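Local coordinates for protein HD superfamily hydrolase (Clostridium acetobutylicum ATCC 824, PDB 3CCG) that probably hydrolyses diadenosine tetraphosphate symmetrically to two ADP molecules, using a pair of iron ions held in an HD domain, at residues A[102-107]-A[120-125]; A[25-30]-A[131-136]; A[29-34]-A[124-129]. One frame throughout, in Å; residues are numbered along the deposited sequence.

Interaction 1 of 3, residues A[102-107]-A[120-125]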
loop_
_atom_site.group_PDB
_atom_site.type_symbol
_atom_site.label_atom_id
_atom_site.label_comp_id
_atom_site.label_asym_id
_atom_site.label_seq_id
_atom_site.Cartn_x
_atom_site.Cartn_y
_atom_site.Cartn_z
ATOM N N ASP A 102 -4.691 16.296 -25.314
ATOM C CA ASP A 102 -3.598 16.738 -24.484
ATOM C C ASP A 102 -3.231 15.675 -23.461
ATOM O O ASP A 102 -4.043 15.269 -22.633
ATOM C CB ASP A 102 -3.872 18.053 -23.788
ATOM C CG ASP A 102 -2.703 18.530 -23.028
ATOM O OD1 ASP A 102 -2.464 18.118 -21.886
ATOM O OD2 ASP A 102 -2.007 19.392 -23.585
ATOM N N GLU A 103 -1.978 15.234 -23.530
ATOM C CA GLU A 103 -1.531 14.115 -22.688
ATOM C C GLU A 103 -1.639 14.396 -21.196
ATOM O O GLU A 103 -2.016 13.499 -20.403
ATOM C CB GLU A 103 -0.095 13.698 -23.037
ATOM C CG GLU A 103 0.444 12.644 -22.111
ATOM N N ASP A 104 -1.308 15.619 -20.799
ATOM C CA ASP A 104 -1.321 16.021 -19.388
ATOM C C ASP A 104 -2.776 16.020 -18.892
ATOM O O ASP A 104 -3.063 15.495 -17.826
ATOM C CB ASP A 104 -0.696 17.408 -19.243
ATOM C CG ASP A 104 -0.278 17.749 -17.856
ATOM O OD1 ASP A 104 -0.193 16.873 -16.944
ATOM O OD2 ASP A 104 0.018 18.948 -17.640
ATOM N N VAL A 105 -3.682 16.618 -19.654
ATOM C CA VAL A 105 -5.123 16.593 -19.292
ATOM C C VAL A 105 -5.586 15.170 -19.144
ATOM O O VAL A 105 -6.257 14.841 -18.160
ATOM C CB VAL A 105 -5.957 17.314 -20.322
ATOM C CG1 VAL A 105 -7.480 17.100 -20.165
ATOM C CG2 VAL A 105 -5.630 18.817 -20.309
ATOM N N LEU A 106 -5.263 14.311 -20.090
ATOM C CA LEU A 106 -5.734 12.929 -20.001
ATOM C C LEU A 106 -5.169 12.248 -18.732
ATOM O O LEU A 106 -5.896 11.503 -18.054
ATOM C CB LEU A 106 -5.366 12.169 -21.277
ATOM C CG LEU A 106 -6.055 12.671 -22.525
ATOM C CD1 LEU A 106 -5.460 11.915 -23.750
ATOM C CD2 LEU A 106 -7.579 12.536 -22.447
ATOM N N ASN A 107 -3.885 12.446 -18.431
ATOM C CA ASN A 107 -3.324 11.880 -17.208
ATOM C C ASN A 107 -4.049 12.408 -15.941
ATOM O O ASN A 107 -4.317 11.662 -14.978
ATOM C CB ASN A 107 -1.825 12.181 -17.048
ATOM C CG ASN A 107 -0.974 11.359 -17.988
ATOM O OD1 ASN A 107 -1.371 10.276 -18.413
ATOM N ND2 ASN A 107 0.210 11.894 -18.341
ATOM N N SER A 120 2.255 15.197 -12.471
ATOM C CA SER A 120 2.475 16.536 -12.955
ATOM C C SER A 120 1.736 17.519 -12.048
ATOM O O SER A 120 0.817 17.178 -11.295
ATOM C CB SER A 120 1.969 16.661 -14.395
ATOM O OG SER A 120 0.541 16.746 -14.408
ATOM N N LEU A 121 2.096 18.789 -12.194
ATOM C CA LEU A 121 1.431 19.837 -11.496
ATOM C C LEU A 121 -0.085 19.786 -11.805
ATOM O O LEU A 121 -0.894 19.906 -10.877
ATOM C CB LEU A 121 2.049 21.182 -11.891
ATOM C CG LEU A 121 1.333 22.383 -11.307
ATOM C CD1 LEU A 121 1.204 22.363 -9.775
ATOM C CD2 LEU A 121 2.007 23.671 -11.822
ATOM N N LEU A 122 -0.460 19.574 -13.075
ATOM C CA LEU A 122 -1.900 19.525 -13.447
ATOM C C LEU A 122 -2.580 18.331 -12.753
ATOM O O LEU A 122 -3.665 18.470 -12.215
ATOM C CB LEU A 122 -2.088 19.469 -14.939
ATOM C CG LEU A 122 -3.548 19.413 -15.433
ATOM C CD1 LEU A 122 -4.244 20.774 -15.059
ATOM C CD2 LEU A 122 -3.568 19.077 -16.932
ATOM N N GLU A 123 -1.920 17.179 -12.762
ATOM C CA GLU A 123 -2.486 16.008 -12.098
ATOM C C GLU A 123 -2.758 16.288 -10.617
ATOM O O GLU A 123 -3.808 15.937 -10.079
ATOM C CB GLU A 123 -1.535 14.825 -12.202
ATOM C CG GLU A 123 -1.423 14.174 -13.522
ATOM C CD GLU A 123 -0.361 13.097 -13.551
ATOM O OE1 GLU A 123 -0.583 12.081 -12.845
ATOM O OE2 GLU A 123 0.687 13.269 -14.216
ATOM N N LYS A 124 -1.805 16.963 -9.941
ATOM C CA LYS A 124 -1.955 17.287 -8.551
ATOM C C LYS A 124 -3.159 18.239 -8.294
ATOM O O LYS A 124 -3.911 18.101 -7.358
ATOM C CB LYS A 124 -0.692 17.876 -7.950
ATOM C CG LYS A 124 0.508 16.963 -8.053
ATOM C CD LYS A 124 1.745 17.602 -7.439
ATOM C CE LYS A 124 2.929 16.644 -7.499
ATOM N NZ LYS A 124 4.207 17.309 -7.042
ATOM N N ILE A 125 -3.222 19.282 -9.142
ATOM C CA ILE A 125 -4.291 20.276 -9.057
ATOM C C ILE A 125 -5.689 19.604 -9.193
ATOM O O ILE A 125 -6.623 19.888 -8.413
ATOM C CB ILE A 125 -4.074 21.366 -10.119
ATOM C CG1 ILE A 125 -2.888 22.247 -9.713
ATOM C CG2 ILE A 125 -5.329 22.194 -10.251
ATOM C CD1 ILE A 125 -2.498 23.351 -10.731
HETATM O O HOH W 1 1.308 19.929 -15.471
HETATM O O HOH W 2 0.784 14.341 -16.758
#

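Interaction 2 of 3, residues A[25-30]-A[131-136]. With PO4 (phosphate ion), chain D.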
loop_
_atom_site.group_PDB
_atom_site.type_symbol
_atom_site.label_atom_id
_atom_site.label_comp_id
_atom_site.label_asym_id
_atom_site.label_seq_id
_atom_site.Cartn_x
_atom_site.Cartn_y
_atom_site.Cartn_z
ATOM N N LEU A 25 -18.434 21.580 -12.097
ATOM C CA LEU A 25 -18.150 23.019 -12.323
ATOM C C LEU A 25 -17.329 23.549 -11.166
ATOM O O LEU A 25 -16.440 24.376 -11.316
ATOM C CB LEU A 25 -19.423 23.856 -12.457
ATOM C CG LEU A 25 -20.277 23.585 -13.692
ATOM C CD1 LEU A 25 -21.613 24.406 -13.726
ATOM C CD2 LEU A 25 -19.488 23.851 -14.945
ATOM N N GLY A 26 -17.596 23.060 -9.964
ATOM C CA GLY A 26 -16.798 23.466 -8.823
ATOM C C GLY A 26 -15.353 23.034 -8.963
ATOM O O GLY A 26 -14.420 23.774 -8.664
ATOM N N VAL A 27 -15.179 21.801 -9.404
ATOM C CA VAL A 27 -13.817 21.320 -9.603
ATOM C C VAL A 27 -13.080 22.144 -10.671
ATOM O O VAL A 27 -11.899 22.512 -10.517
ATOM C CB VAL A 27 -13.786 19.793 -9.908
ATOM C CG1 VAL A 27 -12.348 19.340 -10.271
ATOM C CG2 VAL A 27 -14.335 19.063 -8.667
HETATM N N MSE A 28 -13.786 22.447 -11.743
HETATM C CA MSE A 28 -13.250 23.273 -12.797
HETATM C C MSE A 28 -12.782 24.607 -12.266
HETATM O O MSE A 28 -11.666 25.038 -12.486
HETATM C CB MSE A 28 -14.329 23.537 -13.825
HETATM C CG MSE A 28 -13.918 24.375 -15.055
HETATM SE SE MSE A 28 -15.421 24.869 -16.205
HETATM C CE MSE A 28 -16.276 26.088 -14.852
ATOM N N ASP A 29 -13.686 25.282 -11.572
ATOM C CA ASP A 29 -13.343 26.611 -11.023
ATOM C C ASP A 29 -12.140 26.529 -10.056
ATOM O O ASP A 29 -11.282 27.392 -10.022
ATOM C CB ASP A 29 -14.520 27.231 -10.295
ATOM C CG ASP A 29 -15.617 27.712 -11.227
ATOM O OD1 ASP A 29 -15.365 27.972 -12.413
ATOM O OD2 ASP A 29 -16.733 27.812 -10.688
ATOM N N THR A 30 -12.158 25.523 -9.195
ATOM C CA THR A 30 -11.083 25.337 -8.241
ATOM C C THR A 30 -9.752 25.050 -8.915
ATOM O O THR A 30 -8.693 25.585 -8.537
ATOM C CB THR A 30 -11.425 24.194 -7.251
ATOM O OG1 THR A 30 -12.623 24.524 -6.550
ATOM C CG2 THR A 30 -10.273 23.944 -6.265
ATOM N N TYR A 131 -11.320 17.336 -3.785
ATOM C CA TYR A 131 -11.478 17.400 -2.322
ATOM C C TYR A 131 -11.828 18.770 -1.754
ATOM O O TYR A 131 -12.506 18.873 -0.754
ATOM C CB TYR A 131 -10.182 16.909 -1.635
ATOM C CG TYR A 131 -9.995 15.425 -1.735
ATOM C CD1 TYR A 131 -9.373 14.840 -2.839
ATOM C CD2 TYR A 131 -10.482 14.593 -0.748
ATOM C CE1 TYR A 131 -9.242 13.458 -2.935
ATOM C CE2 TYR A 131 -10.370 13.227 -0.850
ATOM C CZ TYR A 131 -9.740 12.662 -1.934
ATOM O OH TYR A 131 -9.636 11.276 -1.999
ATOM N N ILE A 132 -11.339 19.826 -2.378
ATOM C CA ILE A 132 -11.484 21.146 -1.780
ATOM C C ILE A 132 -12.453 22.121 -2.497
ATOM O O ILE A 132 -12.561 23.290 -2.087
ATOM C CB ILE A 132 -10.077 21.812 -1.646
ATOM C CG1 ILE A 132 -9.455 22.122 -3.005
ATOM C CG2 ILE A 132 -9.119 20.939 -0.773
ATOM C CD1 ILE A 132 -8.275 23.046 -3.004
ATOM N N GLU A 133 -13.124 21.657 -3.561
ATOM C CA GLU A 133 -14.068 22.490 -4.311
ATOM C C GLU A 133 -15.121 22.964 -3.323
ATOM O O GLU A 133 -15.432 22.270 -2.348
ATOM C CB GLU A 133 -14.630 21.799 -5.567
ATOM C CG GLU A 133 -15.406 20.547 -5.306
ATOM C CD GLU A 133 -16.902 20.783 -5.254
ATOM O OE1 GLU A 133 -17.312 21.984 -5.308
ATOM O OE2 GLU A 133 -17.652 19.759 -5.174
ATOM N N PRO A 134 -15.632 24.168 -3.554
ATOM C CA PRO A 134 -16.462 24.889 -2.571
ATOM C C PRO A 134 -17.686 24.157 -2.100
ATOM O O PRO A 134 -18.161 24.426 -1.000
ATOM C CB PRO A 134 -16.874 26.157 -3.326
ATOM C CG PRO A 134 -15.905 26.306 -4.406
ATOM C CD PRO A 134 -15.351 24.973 -4.750
ATOM N N GLY A 135 -18.193 23.275 -2.930
ATOM C CA GLY A 135 -19.375 22.507 -2.613
ATOM C C GLY A 135 -19.100 21.389 -1.636
ATOM O O GLY A 135 -20.020 20.724 -1.195
ATOM N N ARG A 136 -17.836 21.183 -1.283
ATOM C CA ARG A 136 -17.514 20.133 -0.312
ATOM C C ARG A 136 -17.470 20.641 1.129
ATOM O O ARG A 136 -17.091 21.767 1.421
ATOM C CB ARG A 136 -16.231 19.418 -0.648
ATOM C CG ARG A 136 -16.460 18.517 -1.833
ATOM C CD ARG A 136 -15.573 17.333 -1.789
ATOM N NE ARG A 136 -15.789 16.445 -2.917
ATOM C CZ ARG A 136 -16.638 15.425 -2.898
ATOM N NH1 ARG A 136 -17.362 15.187 -1.792
ATOM N NH2 ARG A 136 -16.750 14.637 -3.954
HETATM P P PO4 D . -15.739 11.719 -6.650
HETATM O O1 PO4 D . -15.748 11.092 -8.129
HETATM O O2 PO4 D . -14.388 11.658 -5.903
HETATM O O3 PO4 D . -16.877 11.087 -5.851
HETATM O O4 PO4 D . -16.037 13.159 -6.697
#

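Interaction 3 of 3, residues A[29-34]-A[124-129]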
loop_
_atom_site.group_PDB
_atom_site.type_symbol
_atom_site.label_atom_id
_atom_site.label_comp_id
_atom_site.label_asym_id
_atom_site.label_seq_id
_atom_site.Cartn_x
_atom_site.Cartn_y
_atom_site.Cartn_z
ATOM N N ASP A 29 -13.686 25.282 -11.572
ATOM C CA ASP A 29 -13.343 26.611 -11.023
ATOM C C ASP A 29 -12.140 26.529 -10.056
ATOM O O ASP A 29 -11.282 27.392 -10.022
ATOM C CB ASP A 29 -14.520 27.231 -10.295
ATOM C CG ASP A 29 -15.617 27.712 -11.227
ATOM O OD1 ASP A 29 -15.365 27.972 -12.413
ATOM O OD2 ASP A 29 -16.733 27.812 -10.688
ATOM N N THR A 30 -12.158 25.523 -9.195
ATOM C CA THR A 30 -11.083 25.337 -8.241
ATOM C C THR A 30 -9.752 25.050 -8.915
ATOM O O THR A 30 -8.693 25.585 -8.537
ATOM C CB THR A 30 -11.425 24.194 -7.251
ATOM O OG1 THR A 30 -12.623 24.524 -6.550
ATOM C CG2 THR A 30 -10.273 23.944 -6.265
ATOM N N ALA A 31 -9.784 24.191 -9.935
ATOM C CA ALA A 31 -8.593 23.873 -10.718
ATOM C C ALA A 31 -8.037 25.143 -11.350
ATOM O O ALA A 31 -6.857 25.363 -11.363
ATOM C CB ALA A 31 -8.902 22.830 -11.815
ATOM N N VAL A 32 -8.931 25.985 -11.870
ATOM C CA VAL A 32 -8.490 27.235 -12.482
ATOM C C VAL A 32 -7.852 28.142 -11.446
ATOM O O VAL A 32 -6.811 28.749 -11.710
ATOM C CB VAL A 32 -9.663 27.898 -13.228
ATOM C CG1 VAL A 32 -9.324 29.364 -13.650
ATOM C CG2 VAL A 32 -10.033 27.092 -14.452
ATOM N N ARG A 33 -8.466 28.207 -10.267
ATOM C CA ARG A 33 -7.937 29.051 -9.173
ATOM C C ARG A 33 -6.518 28.581 -8.771
ATOM O O ARG A 33 -5.531 29.345 -8.683
ATOM C CB ARG A 33 -8.888 29.041 -7.988
ATOM C CG ARG A 33 -8.461 29.955 -6.832
ATOM C CD ARG A 33 -9.432 29.940 -5.700
ATOM N NE ARG A 33 -9.595 28.614 -5.106
ATOM C CZ ARG A 33 -8.748 28.079 -4.245
ATOM N NH1 ARG A 33 -7.644 28.718 -3.910
ATOM N NH2 ARG A 33 -8.995 26.871 -3.756
ATOM N N LEU A 34 -6.367 27.256 -8.623
ATOM C CA LEU A 34 -5.090 26.722 -8.215
ATOM C C LEU A 34 -4.046 26.904 -9.312
ATOM O O LEU A 34 -2.852 27.076 -9.065
ATOM C CB LEU A 34 -5.232 25.242 -7.801
ATOM C CG LEU A 34 -5.992 24.944 -6.533
ATOM C CD1 LEU A 34 -6.219 23.428 -6.387
ATOM C CD2 LEU A 34 -5.263 25.479 -5.275
ATOM N N LYS A 124 -1.805 16.963 -9.941
ATOM C CA LYS A 124 -1.955 17.287 -8.551
ATOM C C LYS A 124 -3.159 18.239 -8.294
ATOM O O LYS A 124 -3.911 18.101 -7.358
ATOM C CB LYS A 124 -0.692 17.876 -7.950
ATOM C CG LYS A 124 0.508 16.963 -8.053
ATOM C CD LYS A 124 1.745 17.602 -7.439
ATOM C CE LYS A 124 2.929 16.644 -7.499
ATOM N NZ LYS A 124 4.207 17.309 -7.042
ATOM N N ILE A 125 -3.222 19.282 -9.142
ATOM C CA ILE A 125 -4.291 20.276 -9.057
ATOM C C ILE A 125 -5.689 19.604 -9.193
ATOM O O ILE A 125 -6.623 19.888 -8.413
ATOM C CB ILE A 125 -4.074 21.366 -10.119
ATOM C CG1 ILE A 125 -2.888 22.247 -9.713
ATOM C CG2 ILE A 125 -5.329 22.194 -10.251
ATOM C CD1 ILE A 125 -2.498 23.351 -10.731
ATOM N N ILE A 126 -5.817 18.668 -10.158
ATOM C CA ILE A 126 -7.130 18.049 -10.422
ATOM C C ILE A 126 -7.470 17.112 -9.257
ATOM O O ILE A 126 -8.583 17.121 -8.708
ATOM C CB ILE A 126 -7.194 17.354 -11.786
ATOM C CG1 ILE A 126 -6.964 18.402 -12.908
ATOM C CG2 ILE A 126 -8.510 16.613 -11.943
ATOM C CD1 ILE A 126 -7.823 19.682 -12.822
ATOM N N TYR A 127 -6.479 16.353 -8.827
ATOM C CA TYR A 127 -6.675 15.458 -7.697
ATOM C C TYR A 127 -7.171 16.212 -6.435
ATOM O O TYR A 127 -8.165 15.839 -5.804
ATOM C CB TYR A 127 -5.383 14.656 -7.414
ATOM C CG TYR A 127 -5.469 13.820 -6.149
ATOM C CD1 TYR A 127 -5.264 14.426 -4.936
ATOM C CD2 TYR A 127 -5.869 12.491 -6.167
ATOM C CE1 TYR A 127 -5.377 13.749 -3.771
ATOM C CE2 TYR A 127 -6.008 11.786 -4.978
ATOM C CZ TYR A 127 -5.788 12.446 -3.786
ATOM O OH TYR A 127 -5.853 11.818 -2.536
ATOM N N ILE A 128 -6.482 17.292 -6.090
ATOM C CA ILE A 128 -6.851 17.992 -4.861
ATOM C C ILE A 128 -8.118 18.833 -5.013
ATOM O O ILE A 128 -8.906 18.973 -4.072
ATOM C CB ILE A 128 -5.653 18.818 -4.324
ATOM C CG1 ILE A 128 -5.775 18.956 -2.799
ATOM C CG2 ILE A 128 -5.513 20.127 -5.043
ATOM C CD1 ILE A 128 -5.483 17.627 -2.026
ATOM N N ALA A 129 -8.335 19.332 -6.226
ATOM C CA ALA A 129 -9.533 20.148 -6.490
ATOM C C ALA A 129 -10.789 19.392 -6.190
ATOM O O ALA A 129 -11.749 19.963 -5.655
ATOM C CB ALA A 129 -9.557 20.651 -7.955
#

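Interaction 1 of 3, residues A[102-107]-A[120-125]
Ser120 and Asp104 meet in the direct polar contact between 102-107 and 120-125. Ser120 OG donates to Asp104 OD1 at 2.6 Å, on the syn lone pair of that oxygen. The Asp104 carboxylate reaches across because CG stands anti to the backbone N (chi1 -162°).

The same serine is the N-cap of helix 121-132. Its OG accepts from Glu123 N at 3.0 Å. In return Ser120 N donates to Glu123 OE2 from above the carboxylate plane. This is a capping box, tying Asp104 to the helix start through one hydroxyl. Asp102 caps the other helix, its OD1 accepting from Val105 N.

Two waters widen the polar link. One gives a hydrogen to Asp104 OD2 and accepts from Leu122 N. The other donates to Asp104 OD1 and Glu123 OE2 and accepts from Asn107 ND2. It thus bridges two carboxylates that would probably repel each other.

Leu122 carries the apolar part. Its CD2 packs 4.0 Å from Val105 CG2, and Leu122 CB lies 3.5 Å from Asp104 OD2. Asn107 CB rests on the Glu123 carboxylate at 3.9 Å from CD.

The contact joins the N-terminal ends of helices 103-110 and 121-132 within the HD domain, their segment axes at 33°. Lys44 of helix 42-51 forms a salt bridge with Asp104, and Arg116 does so with Glu123. Helix 87-98 lies against Leu106 and supplies Arg91 to Asn107 OD1.

Interaction 2 of 3, residues A[25-30]-A[131-136]
Thr30 and Gly26 on helix 5-38 face Glu133 and Pro134, where the chain leaves helix 121-132 of the HD domain. Glu133 starts a type I beta turn that ends at Arg136.

The Thr30 side chain shows two different surfaces to this bend. Its OG1 lies 3.3 Å from Pro134 CD, and the two side chains slide past each other in opposite directions. Its methyl CG2, anti to the backbone N, turns instead to Ile132 and comes 3.8 Å from CG1.

Glu133 lies across Val27 at about a right angle, with CG 3.8 Å from Val27 CG2. Its CG sits between the backbone N and the carbonyl carbon (chi1 61°), and the chain bends at chi2 (97°). The carboxylate is held at both oxygens. OE1 accepts from Gly135 N at 2.8 Å, from above the carboxylate plane. OE1 also lies 3.8 Å from Gly26 CA, where no side chain intervenes. OE2 accepts from ND1 of His23, an iron ligand, so Glu133 is a second-shell residue that probably helps fix the rotation of that imidazole.

Past the turn, Arg136 points to a phosphate ion, probably from the crystallisation liquor. NH2 makes a weak bond to its O4, and Lys56 also binds the ion.

Gly26 O accepts twice, from Thr30 N and from Thr30 OG1 at 2.9 Å, the two donors coming from opposite faces of the carbonyl plane.

Interaction 3 of 3, residues A[29-34]-A[124-129]
Ala31 and Ile126 make a tight fit in the HD-domain core, between helices 5-38 and 121-132. The end of Ile126, CD1, presses on Ala31 CB at 3.5 Å, closer than usual van der Waals contact. Ile126 sets out from its backbone away from helix 5-38, but a chi2 of -50° folds CD1 back toward Ala31. Its side chain also lies about 4 Å from those of the iron ligands His52 and His112.

The small Ala31 methyl has Ile125 next to it as well. Ile125 CG2 is a bump that enters the dip between Ala31 and Leu34. It lies 3.7 Å from Ala31 O and 3.9 Å from Leu34 CB. Ile125 CD1 reaches on to the carbonyl end of Leu34.

Leu34 CD1 fits beside Ile128 CG2 and the Ile125 carbonyl oxygen. It meets Ile128 CG2 at 3.6 Å, with the two side chains crossing at about a right angle.

At the far end Ala129 offers only a methyl. Thr30 CG2 comes 3.8 Å from Ala129 CB, and the CA atoms of these two residues are 5.7 Å apart, so the backbones draw near here.

The axes of the two segments approach to 9.0 Å at 134°. Helix 42-51 adds a third wall, with Ala45 against Ala31 and Ala48 against Ile126. Leu152 of helix 152-170 touches Ile128 on another side.

In the fold
All three contacts use helix 121-132. Interaction 1 takes its start, interaction 3 its middle, and interaction 2 its end and the turn that follows. Interactions 2 and 3 both pair it with helix 5-38, share Thr30 and have centres 8 Å apart. They touch where Val27 CG1 meets Ala129 CB at 3.9 Å. The centres of interactions 1 and 2 are 17 Å apart. His23 on helix 5-38 and Asp130 on helix 121-132 are iron ligands. The Val27 side chain lies about 5 Å from an iron ion, that of Ile126 about 8 Å and that of Glu123 about 13 Å. By these distances interaction 1 lies farthest from the iron.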